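Local coordinates for protein N-acetylneuraminate lyase (Fusobacterium nucleatum subsp. nucleatum ATCC 25586, PDB 5ZKA) that is a lyase of the dihydrodipicolinate synthetase family, built on a TIM-barrel fold, at residues M26-S34 with V277-P285; T222-I233 with I248-I259. All coordinates share one frame; numbering follows the deposited sequence.

Interaction 1 (M26-S34 with V277-P285); sequences MVPYNEDGS and VDAGYCRKP
Tyr-29 and Tyr-281 form a single antiparallel bridge, a hydrogen-bonded pair joining the loop after strand 20-24 of the TIM barrel to the loop between helices 264-274 and 291-304. The N of Tyr-281 donates to the O of Tyr-29 over 2.8 Å, and the N of Tyr-29 returns a longer bond of 3.2 Å to the O of Tyr-281. That second oxygen also lies in the plane of the Tyr-29 ring, at its edge. One face of this ring carries a CH-pi contact: Arg-283 CG stands 3.7 Å from the centroid and 8° off the normal. Val-27 CG1 lies over the opposite face, displaced toward the rim. Bends at chi2 and chi3 fold the arginine back over Gly-33, with its guanidinium plane 81° from the ring. Ahead of the bridge, Pro-28 CB packs 3.2 Å from Ala-279 O; beyond it, Glu-31 CG lies 3.5 Å from Tyr-281 CE2, the two side chains running alongside each other, although the glutamate is poorly ordered and its position less certain. A type I turn from Asn-30 to Gly-33 and an Asx turn at Asp-32 shape the first loop. Farther out, Tyr-29 OH bonds to Gly-63 O, and Lys-269 NZ donates to the O of Tyr-281. Glu-72 forms a salt bridge with Arg-283 NH1, which also donates 2.8 Å to Gly-33 O from above its carbonyl plane.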
loop_
_atom_site.group_PDB
_atom_site.type_symbol
_atom_site.label_atom_id
_atom_site.label_comp_id
_atom_site.label_asym_id
_atom_site.label_seq_id
_atom_site.Cartn_x
_atom_site.Cartn_y
_atom_site.Cartn_z
ATOM N N MET A 26 -23.625 6.697 -7.293
ATOM C CA MET A 26 -24.590 5.650 -6.996
ATOM C C MET A 26 -25.911 5.931 -7.694
ATOM O O MET A 26 -26.268 7.083 -7.966
ATOM C CB MET A 26 -24.817 5.544 -5.494
ATOM C CG MET A 26 -23.530 5.299 -4.740
ATOM S SD MET A 26 -23.746 4.148 -3.386
ATOM C CE MET A 26 -24.253 2.652 -4.222
ATOM N N VAL A 27 -26.650 4.862 -7.970
ATOM C CA VAL A 27 -27.885 4.932 -8.739
ATOM C C VAL A 27 -29.000 4.338 -7.895
ATOM O O VAL A 27 -28.843 3.233 -7.370
ATOM C CB VAL A 27 -27.783 4.193 -10.085
ATOM C CG1 VAL A 27 -29.138 4.240 -10.814
ATOM C CG2 VAL A 27 -26.692 4.822 -10.929
ATOM N N PRO A 28 -30.126 5.040 -7.714
ATOM C CA PRO A 28 -31.240 4.459 -6.966
ATOM C C PRO A 28 -32.163 3.671 -7.877
ATOM O O PRO A 28 -32.599 4.158 -8.930
ATOM C CB PRO A 28 -31.937 5.686 -6.361
ATOM C CG PRO A 28 -31.674 6.779 -7.339
ATOM C CD PRO A 28 -30.335 6.470 -8.001
ATOM N N TYR A 29 -32.458 2.443 -7.473
ATOM C CA TYR A 29 -33.298 1.539 -8.238
ATOM C C TYR A 29 -34.593 1.289 -7.483
ATOM O O TYR A 29 -34.620 1.310 -6.251
ATOM C CB TYR A 29 -32.574 0.210 -8.511
ATOM C CG TYR A 29 -31.312 0.391 -9.318
ATOM C CD1 TYR A 29 -31.364 0.524 -10.707
ATOM C CD2 TYR A 29 -30.067 0.454 -8.696
ATOM C CE1 TYR A 29 -30.201 0.713 -11.460
ATOM C CE2 TYR A 29 -28.895 0.635 -9.436
ATOM C CZ TYR A 29 -28.971 0.762 -10.816
ATOM O OH TYR A 29 -27.815 0.950 -11.539
ATOM N N ASN A 30 -35.674 1.079 -8.234
ATOM C CA ASN A 30 -36.941 0.693 -7.636
ATOM C C ASN A 30 -36.907 -0.792 -7.278
ATOM O O ASN A 30 -35.928 -1.499 -7.542
ATOM C CB ASN A 30 -38.093 1.012 -8.587
ATOM C CG ASN A 30 -38.209 2.494 -8.874
ATOM O OD1 ASN A 30 -38.213 3.309 -7.953
ATOM N ND2 ASN A 30 -38.305 2.852 -10.155
ATOM N N GLU A 31 -38.000 -1.271 -6.674
ATOM C CA GLU A 31 -38.070 -2.674 -6.268
ATOM C C GLU A 31 -37.850 -3.609 -7.453
ATOM O O GLU A 31 -37.147 -4.622 -7.333
ATOM C CB GLU A 31 -39.419 -2.958 -5.604
ATOM C CG GLU A 31 -39.521 -2.479 -4.163
ATOM C CD GLU A 31 -40.908 -1.955 -3.822
ATOM O OE1 GLU A 31 -41.007 -0.976 -3.047
ATOM O OE2 GLU A 31 -41.898 -2.520 -4.338
ATOM N N ASP A 32 -38.426 -3.281 -8.611
ATOM C CA ASP A 32 -38.309 -4.129 -9.793
ATOM C C ASP A 32 -37.002 -3.914 -10.554
ATOM O O ASP A 32 -36.863 -4.427 -11.673
ATOM C CB ASP A 32 -39.511 -3.904 -10.718
ATOM C CG ASP A 32 -39.499 -2.534 -11.396
ATOM O OD1 ASP A 32 -38.819 -1.613 -10.900
ATOM O OD2 ASP A 32 -40.186 -2.376 -12.428
ATOM N N GLY A 33 -36.044 -3.181 -9.973
ATOM C CA GLY A 33 -34.775 -2.917 -10.618
ATOM C C GLY A 33 -34.753 -1.742 -11.575
ATOM O O GLY A 33 -33.670 -1.373 -12.044
ATOM N N SER A 34 -35.897 -1.138 -11.885
ATOM C CA SER A 34 -35.887 -0.001 -12.792
ATOM C C SER A 34 -35.278 1.220 -12.103
ATOM O O SER A 34 -35.226 1.314 -10.875
ATOM C CB SER A 34 -37.304 0.309 -13.289
ATOM O OG SER A 34 -38.133 0.682 -12.206
ATOM N N VAL A 277 -31.739 12.367 0.866
ATOM C CA VAL A 277 -31.617 11.988 -0.542
ATOM C C VAL A 277 -32.307 10.644 -0.739
ATOM O O VAL A 277 -32.034 9.688 -0.005
ATOM C CB VAL A 277 -30.135 11.901 -0.959
ATOM C CG1 VAL A 277 -29.999 11.528 -2.427
ATOM C CG2 VAL A 277 -29.413 13.213 -0.677
ATOM N N ASP A 278 -33.188 10.558 -1.730
ATOM C CA ASP A 278 -33.928 9.323 -2.001
ATOM C C ASP A 278 -33.041 8.369 -2.803
ATOM O O ASP A 278 -33.085 8.315 -4.040
ATOM C CB ASP A 278 -35.231 9.635 -2.733
ATOM C CG ASP A 278 -35.985 8.383 -3.155
ATOM O OD1 ASP A 278 -35.790 7.318 -2.525
ATOM O OD2 ASP A 278 -36.778 8.469 -4.121
ATOM N N ALA A 279 -32.254 7.572 -2.086
ATOM C CA ALA A 279 -31.270 6.690 -2.706
ATOM C C ALA A 279 -31.821 5.316 -3.089
ATOM O O ALA A 279 -31.052 4.477 -3.575
ATOM C CB ALA A 279 -30.064 6.516 -1.783
ATOM N N GLY A 280 -33.112 5.057 -2.886
ATOM C CA GLY A 280 -33.727 3.856 -3.457
ATOM C C GLY A 280 -33.146 2.546 -2.937
ATOM O O GLY A 280 -32.605 2.463 -1.829
ATOM N N TYR A 281 -33.264 1.502 -3.760
ATOM C CA TYR A 281 -32.832 0.148 -3.435
ATOM C C TYR A 281 -31.623 -0.237 -4.271
ATOM O O TYR A 281 -31.247 0.452 -5.220
ATOM C CB TYR A 281 -33.956 -0.871 -3.675
ATOM C CG TYR A 281 -35.231 -0.569 -2.917
ATOM C CD1 TYR A 281 -35.295 -0.723 -1.536
ATOM C CD2 TYR A 281 -36.360 -0.121 -3.578
ATOM C CE1 TYR A 281 -36.458 -0.441 -0.837
ATOM C CE2 TYR A 281 -37.525 0.163 -2.886
ATOM C CZ TYR A 281 -37.566 0.002 -1.518
ATOM O OH TYR A 281 -38.725 0.281 -0.833
ATOM N N CYS A 282 -31.009 -1.360 -3.899
ATOM C CA CYS A 282 -29.958 -1.961 -4.705
ATOM C C CYS A 282 -30.571 -2.971 -5.666
ATOM O O CYS A 282 -31.681 -3.464 -5.454
ATOM C CB CYS A 282 -28.920 -2.655 -3.825
ATOM S SG CYS A 282 -27.962 -1.532 -2.778
ATOM N N ARG A 283 -29.817 -3.298 -6.719
ATOM C CA ARG A 283 -30.288 -4.278 -7.699
ATOM C C ARG A 283 -30.258 -5.677 -7.090
ATOM O O ARG A 283 -29.269 -6.061 -6.458
ATOM C CB ARG A 283 -29.416 -4.235 -8.957
ATOM C CG ARG A 283 -29.723 -3.090 -9.927
ATOM C CD ARG A 283 -31.081 -3.277 -10.611
ATOM N NE ARG A 283 -31.048 -4.386 -11.570
ATOM C CZ ARG A 283 -31.427 -4.308 -12.844
ATOM N NH1 ARG A 283 -31.919 -3.174 -13.334
ATOM N NH2 ARG A 283 -31.338 -5.381 -13.625
ATOM N N LYS A 284 -31.328 -6.446 -7.279
ATOM C CA LYS A 284 -31.275 -7.840 -6.873
ATOM C C LYS A 284 -30.160 -8.543 -7.644
ATOM O O LYS A 284 -29.894 -8.207 -8.800
ATOM C CB LYS A 284 -32.609 -8.531 -7.118
ATOM C CG LYS A 284 -33.694 -8.098 -6.152
ATOM C CD LYS A 284 -35.014 -8.717 -6.514
ATOM C CE LYS A 284 -36.158 -7.836 -6.050
ATOM N NZ LYS A 284 -37.467 -8.375 -6.500
ATOM N N PRO A 285 -29.485 -9.529 -7.029
ATOM C CA PRO A 285 -29.776 -10.141 -5.729
ATOM C C PRO A 285 -29.094 -9.477 -4.529
ATOM O O PRO A 285 -28.966 -10.162 -3.508
ATOM C CB PRO A 285 -29.230 -11.564 -5.893
ATOM C CG PRO A 285 -28.073 -11.398 -6.888
ATOM C CD PRO A 285 -28.233 -10.060 -7.598
#

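Interaction 2 (T222-I233 with I248-I259)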
loop_
_atom_site.group_PDB
_atom_site.type_symbol
_atom_site.label_atom_id
_atom_site.label_comp_id
_atom_site.label_asym_id
_atom_site.label_seq_id
_atom_site.Cartn_x
_atom_site.Cartn_y
_atom_site.Cartn_z
ATOM N N THR A 222 -17.243 6.157 -1.474
ATOM C CA THR A 222 -17.592 6.818 -0.218
ATOM C C THR A 222 -17.689 8.325 -0.360
ATOM O O THR A 222 -18.233 8.983 0.536
ATOM C CB THR A 222 -16.588 6.474 0.886
ATOM O OG1 THR A 222 -15.314 7.063 0.594
ATOM C CG2 THR A 222 -16.439 4.962 1.017
ATOM N N TYR A 223 -17.219 8.886 -1.471
ATOM C CA TYR A 223 -17.281 10.327 -1.630
ATOM C C TYR A 223 -18.712 10.804 -1.841
ATOM O O TYR A 223 -18.970 12.003 -1.697
ATOM C CB TYR A 223 -16.364 10.758 -2.786
ATOM C CG TYR A 223 -14.948 10.218 -2.642
ATOM C CD1 TYR A 223 -14.379 10.009 -1.383
ATOM C CD2 TYR A 223 -14.198 9.867 -3.754
ATOM C CE1 TYR A 223 -13.086 9.486 -1.243
ATOM C CE2 TYR A 223 -12.905 9.342 -3.621
ATOM C CZ TYR A 223 -12.358 9.158 -2.373
ATOM O OH TYR A 223 -11.081 8.640 -2.255
ATOM N N ASN A 224 -19.642 9.884 -2.152
ATOM C CA ASN A 224 -21.062 10.233 -2.208
ATOM C C ASN A 224 -21.544 10.812 -0.879
ATOM O O ASN A 224 -22.489 11.605 -0.856
ATOM C CB ASN A 224 -21.907 9.000 -2.557
ATOM C CG ASN A 224 -21.811 8.599 -4.031
ATOM O OD1 ASN A 224 -22.497 9.159 -4.883
ATOM N ND2 ASN A 224 -20.967 7.600 -4.330
ATOM N N ILE A 225 -20.930 10.408 0.232
ATOM C CA ILE A 225 -21.330 10.900 1.548
ATOM C C ILE A 225 -20.182 11.494 2.345
ATOM O O ILE A 225 -20.435 12.232 3.322
ATOM C CB ILE A 225 -22.003 9.771 2.361
ATOM C CG1 ILE A 225 -21.056 8.568 2.467
ATOM C CG2 ILE A 225 -23.319 9.347 1.717
ATOM C CD1 ILE A 225 -21.492 7.544 3.509
ATOM N N ASN A 226 -18.922 11.204 2.011
ATOM C CA ASN A 226 -17.775 11.678 2.784
ATOM C C ASN A 226 -16.818 12.508 1.927
ATOM O O ASN A 226 -15.617 12.581 2.212
ATOM C CB ASN A 226 -17.045 10.499 3.432
ATOM C CG ASN A 226 -16.036 10.944 4.479
ATOM O OD1 ASN A 226 -16.332 11.793 5.331
ATOM N ND2 ASN A 226 -14.828 10.377 4.414
ATOM N N GLY A 227 -17.348 13.157 0.882
ATOM C CA GLY A 227 -16.506 13.902 -0.041
ATOM C C GLY A 227 -15.826 15.120 0.556
ATOM O O GLY A 227 -14.776 15.545 0.063
ATOM N N ILE A 228 -16.424 15.726 1.593
ATOM C CA ILE A 228 -15.799 16.887 2.233
ATOM C C ILE A 228 -14.444 16.500 2.813
ATOM O O ILE A 228 -13.420 17.133 2.523
ATOM C CB ILE A 228 -16.723 17.481 3.313
ATOM C CG1 ILE A 228 -18.004 18.017 2.675
ATOM C CG2 ILE A 228 -16.015 18.603 4.106
ATOM C CD1 ILE A 228 -17.762 18.970 1.538
ATOM N N ARG A 229 -14.423 15.449 3.641
ATOM C CA ARG A 229 -13.164 14.988 4.234
ATOM C C ARG A 229 -12.172 14.552 3.166
ATOM O O ARG A 229 -10.968 14.803 3.287
ATOM C CB ARG A 229 -13.420 13.826 5.198
ATOM C CG ARG A 229 -13.905 14.239 6.595
ATOM C CD ARG A 229 -13.899 13.021 7.523
ATOM N NE ARG A 229 -14.520 13.346 8.800
ATOM C CZ ARG A 229 -15.794 13.117 9.096
ATOM N NH1 ARG A 229 -16.582 12.544 8.191
ATOM N NH2 ARG A 229 -16.279 13.475 10.290
ATOM N N ALA A 230 -12.658 13.890 2.114
ATOM C CA ALA A 230 -11.756 13.390 1.078
ATOM C C ALA A 230 -11.007 14.526 0.398
ATOM O O ALA A 230 -9.800 14.424 0.153
ATOM C CB ALA A 230 -12.536 12.583 0.043
ATOM N N LYS A 231 -11.710 15.608 0.057
ATOM C CA LYS A 231 -11.024 16.765 -0.507
ATOM C C LYS A 231 -10.029 17.361 0.486
ATOM O O LYS A 231 -8.947 17.812 0.091
ATOM C CB LYS A 231 -12.040 17.822 -0.945
ATOM C CG LYS A 231 -12.775 17.474 -2.218
ATOM C CD LYS A 231 -13.588 18.666 -2.707
ATOM C CE LYS A 231 -12.787 19.543 -3.644
ATOM N NZ LYS A 231 -13.710 20.351 -4.478
ATOM N N GLN A 232 -10.374 17.380 1.777
ATOM C CA GLN A 232 -9.432 17.881 2.780
ATOM C C GLN A 232 -8.147 17.053 2.787
ATOM O O GLN A 232 -7.043 17.604 2.705
ATOM C CB GLN A 232 -10.078 17.871 4.171
ATOM C CG GLN A 232 -11.139 18.939 4.386
ATOM C CD GLN A 232 -11.919 18.747 5.684
ATOM O OE1 GLN A 232 -11.852 17.690 6.320
ATOM N NE2 GLN A 232 -12.669 19.770 6.074
ATOM N N ILE A 233 -8.271 15.724 2.897
ATOM C CA ILE A 233 -7.081 14.861 2.884
ATOM C C ILE A 233 -6.219 15.175 1.669
ATOM O O ILE A 233 -5.017 15.453 1.785
ATOM C CB ILE A 233 -7.478 13.375 2.907
ATOM C CG1 ILE A 233 -8.199 12.997 4.211
ATOM C CG2 ILE A 233 -6.234 12.489 2.675
ATOM C CD1 ILE A 233 -8.938 11.636 4.138
ATOM N N ILE A 248 -7.488 13.308 9.573
ATOM C CA ILE A 248 -8.738 13.199 8.823
ATOM C C ILE A 248 -8.839 11.849 8.111
ATOM O O ILE A 248 -9.936 11.283 8.000
ATOM C CB ILE A 248 -8.853 14.388 7.856
ATOM C CG1 ILE A 248 -8.874 15.698 8.657
ATOM C CG2 ILE A 248 -10.096 14.256 6.979
ATOM C CD1 ILE A 248 -8.679 16.944 7.824
ATOM N N GLN A 249 -7.722 11.288 7.644
ATOM C CA GLN A 249 -7.767 9.921 7.117
ATOM C C GLN A 249 -8.142 8.926 8.209
ATOM O O GLN A 249 -8.870 7.955 7.954
ATOM C CB GLN A 249 -6.426 9.536 6.495
ATOM C CG GLN A 249 -6.426 8.163 5.819
ATOM C CD GLN A 249 -7.096 8.219 4.462
ATOM O OE1 GLN A 249 -6.555 8.818 3.537
ATOM N NE2 GLN A 249 -8.284 7.625 4.344
ATOM N N HIS A 250 -7.651 9.150 9.434
ATOM C CA HIS A 250 -8.006 8.277 10.549
ATOM C C HIS A 250 -9.508 8.315 10.812
ATOM O O HIS A 250 -10.142 7.277 11.022
ATOM C CB HIS A 250 -7.250 8.702 11.807
ATOM C CG HIS A 250 -5.853 8.162 11.915
ATOM N ND1 HIS A 250 -5.480 6.928 11.430
ATOM C CD2 HIS A 250 -4.756 8.670 12.530
ATOM C CE1 HIS A 250 -4.205 6.713 11.713
ATOM N NE2 HIS A 250 -3.741 7.756 12.380
ATOM N N THR A 251 -10.083 9.519 10.863
ATOM C CA THR A 251 -11.514 9.639 11.113
ATOM C C THR A 251 -12.305 9.025 9.968
ATOM O O THR A 251 -13.280 8.294 10.193
ATOM C CB THR A 251 -11.884 11.114 11.291
ATOM O OG1 THR A 251 -11.224 11.639 12.457
ATOM C CG2 THR A 251 -13.392 11.276 11.450
ATOM N N THR A 252 -11.883 9.310 8.736
ATOM C CA THR A 252 -12.516 8.725 7.553
ATOM C C THR A 252 -12.509 7.203 7.611
ATOM O O THR A 252 -13.520 6.550 7.313
ATOM C CB THR A 252 -11.799 9.221 6.299
ATOM O OG1 THR A 252 -12.139 10.596 6.080
ATOM C CG2 THR A 252 -12.187 8.403 5.048
ATOM N N ASN A 253 -11.388 6.611 8.017
ATOM C CA ASN A 253 -11.326 5.157 8.016
ATOM C C ASN A 253 -12.091 4.523 9.175
ATOM O O ASN A 253 -12.470 3.354 9.073
ATOM C CB ASN A 253 -9.858 4.700 7.985
ATOM C CG ASN A 253 -9.243 4.867 6.601
ATOM O OD1 ASN A 253 -9.868 5.454 5.717
ATOM N ND2 ASN A 253 -8.028 4.350 6.402
ATOM N N ASP A 254 -12.347 5.252 10.262
ATOM C CA ASP A 254 -13.330 4.766 11.231
ATOM C C ASP A 254 -14.706 4.660 10.579
ATOM O O ASP A 254 -15.451 3.698 10.804
ATOM C CB ASP A 254 -13.405 5.710 12.435
ATOM C CG ASP A 254 -12.263 5.525 13.424
ATOM O OD1 ASP A 254 -11.490 4.543 13.304
ATOM O OD2 ASP A 254 -12.156 6.371 14.340
ATOM N N LEU A 255 -15.066 5.661 9.782
ATOM C CA LEU A 255 -16.335 5.622 9.069
ATOM C C LEU A 255 -16.333 4.513 8.018
ATOM O O LEU A 255 -17.283 3.726 7.932
ATOM C CB LEU A 255 -16.605 6.984 8.432
ATOM C CG LEU A 255 -17.728 7.019 7.394
ATOM C CD1 LEU A 255 -19.076 6.672 8.041
ATOM C CD2 LEU A 255 -17.772 8.389 6.729
ATOM N N ILE A 256 -15.268 4.421 7.221
ATOM C CA ILE A 256 -15.216 3.392 6.181
ATOM C C ILE A 256 -15.240 2.002 6.802
ATOM O O ILE A 256 -15.886 1.084 6.283
ATOM C CB ILE A 256 -13.981 3.604 5.281
ATOM C CG1 ILE A 256 -14.167 4.885 4.456
ATOM C CG2 ILE A 256 -13.764 2.393 4.358
ATOM C CD1 ILE A 256 -13.007 5.183 3.519
ATOM N N GLU A 257 -14.552 1.823 7.932
ATOM C CA GLU A 257 -14.551 0.518 8.582
ATOM C C GLU A 257 -15.962 0.109 8.979
ATOM O O GLU A 257 -16.352 -1.052 8.806
ATOM C CB GLU A 257 -13.630 0.548 9.803
ATOM C CG GLU A 257 -13.632 -0.705 10.642
ATOM C CD GLU A 257 -12.893 -0.487 11.957
ATOM O OE1 GLU A 257 -11.656 -0.606 11.960
ATOM O OE2 GLU A 257 -13.549 -0.170 12.975
ATOM N N GLY A 258 -16.761 1.064 9.472
ATOM C CA GLY A 258 -18.151 0.759 9.777
ATOM C C GLY A 258 -18.978 0.505 8.530
ATOM O O GLY A 258 -19.820 -0.398 8.504
ATOM N N ILE A 259 -18.761 1.303 7.484
ATOM C CA ILE A 259 -19.486 1.104 6.231
ATOM C C ILE A 259 -19.240 -0.302 5.709
ATOM O O ILE A 259 -20.175 -1.027 5.347
ATOM C CB ILE A 259 -19.071 2.169 5.200
ATOM C CG1 ILE A 259 -19.576 3.559 5.601
ATOM C CG2 ILE A 259 -19.520 1.774 3.792
ATOM C CD1 ILE A 259 -19.024 4.663 4.718
#
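Segments 222-233 and 248-259 make a buried, nearly antiparallel helix-helix contact between the helix that follows barrel strand 217-220 and the next helix, 242-262. The axes of helical parts 223-233 and 248-259 approach to 9.8 Å with a signed crossing angle of -151°, and 598 Å² is buried in all. One polar connection crosses the middle: Asn-226 ND2 donates to Thr-252 OG1 over 3.2 Å with an N-H...O angle of 158°, the hydroxyl oxygen lying in the amide plane. That hydroxyl donates in turn to Ile-248 O, which also receives Thr-252 N from the opposite face of its carbonyl plane. On the other branch of the amide, Asn-226 OD1 accepts from Arg-229 NH1 at 3.0 Å and lies in the guanidinium plane. Both polar atoms of the amide are thus held, which should limit its rotation. The Arg-229 chain, extended from CG to NE, carries its CD past Thr-252 OG1 (3.3 Å) and lays one guanidinium face against Thr-251 CG2; its NH2 bonds to Phe-304 O. Largely apolar packing continues toward both ends of the helix pair. Ile-233 CG1 meets Ile-248 CG2 at 3.6 Å, and Ile-233 CD1 lies 3.6 Å from Gln-249 CA. Toward the other end, the Leu-255 and Asn-226 side chains pass each other in opposite directions, Leu-255 CD2 lying against the amide carbon, while Ile-225 and Ile-259 meet tip to tip, CD1 to CD1 at 4.0 Å. Helix 264-274 packs on both of these isoleucines, Leu-208 of helix 207-212 lies against Ile-233, and Tyr-223 touches strand 20-24. Asp-254 and Glu-257 face a neighbouring subunit, whose basic side chains pair with them.

The centres of the two interactions lie about 23 Å apart, yet their segments touch where Met-26 CG packs 3.5 Å from Asn-224 ND2. Along the chain the order is 26-34, 222-233, 248-259, 277-285, so both halves of interaction 2 fall between those of interaction 1. Strands 20-24 and 217-220, neighbours in the parallel barrel sheet, lead into 26-34 and 222-233 respectively. Helix 264-274 provides a second connection: it packs on Ile-225 and Ile-259 of interaction 2 and on Met-26 and Ala-279 of interaction 1. Together the contacts tie the helices after the final barrel strand back to the loop following the first.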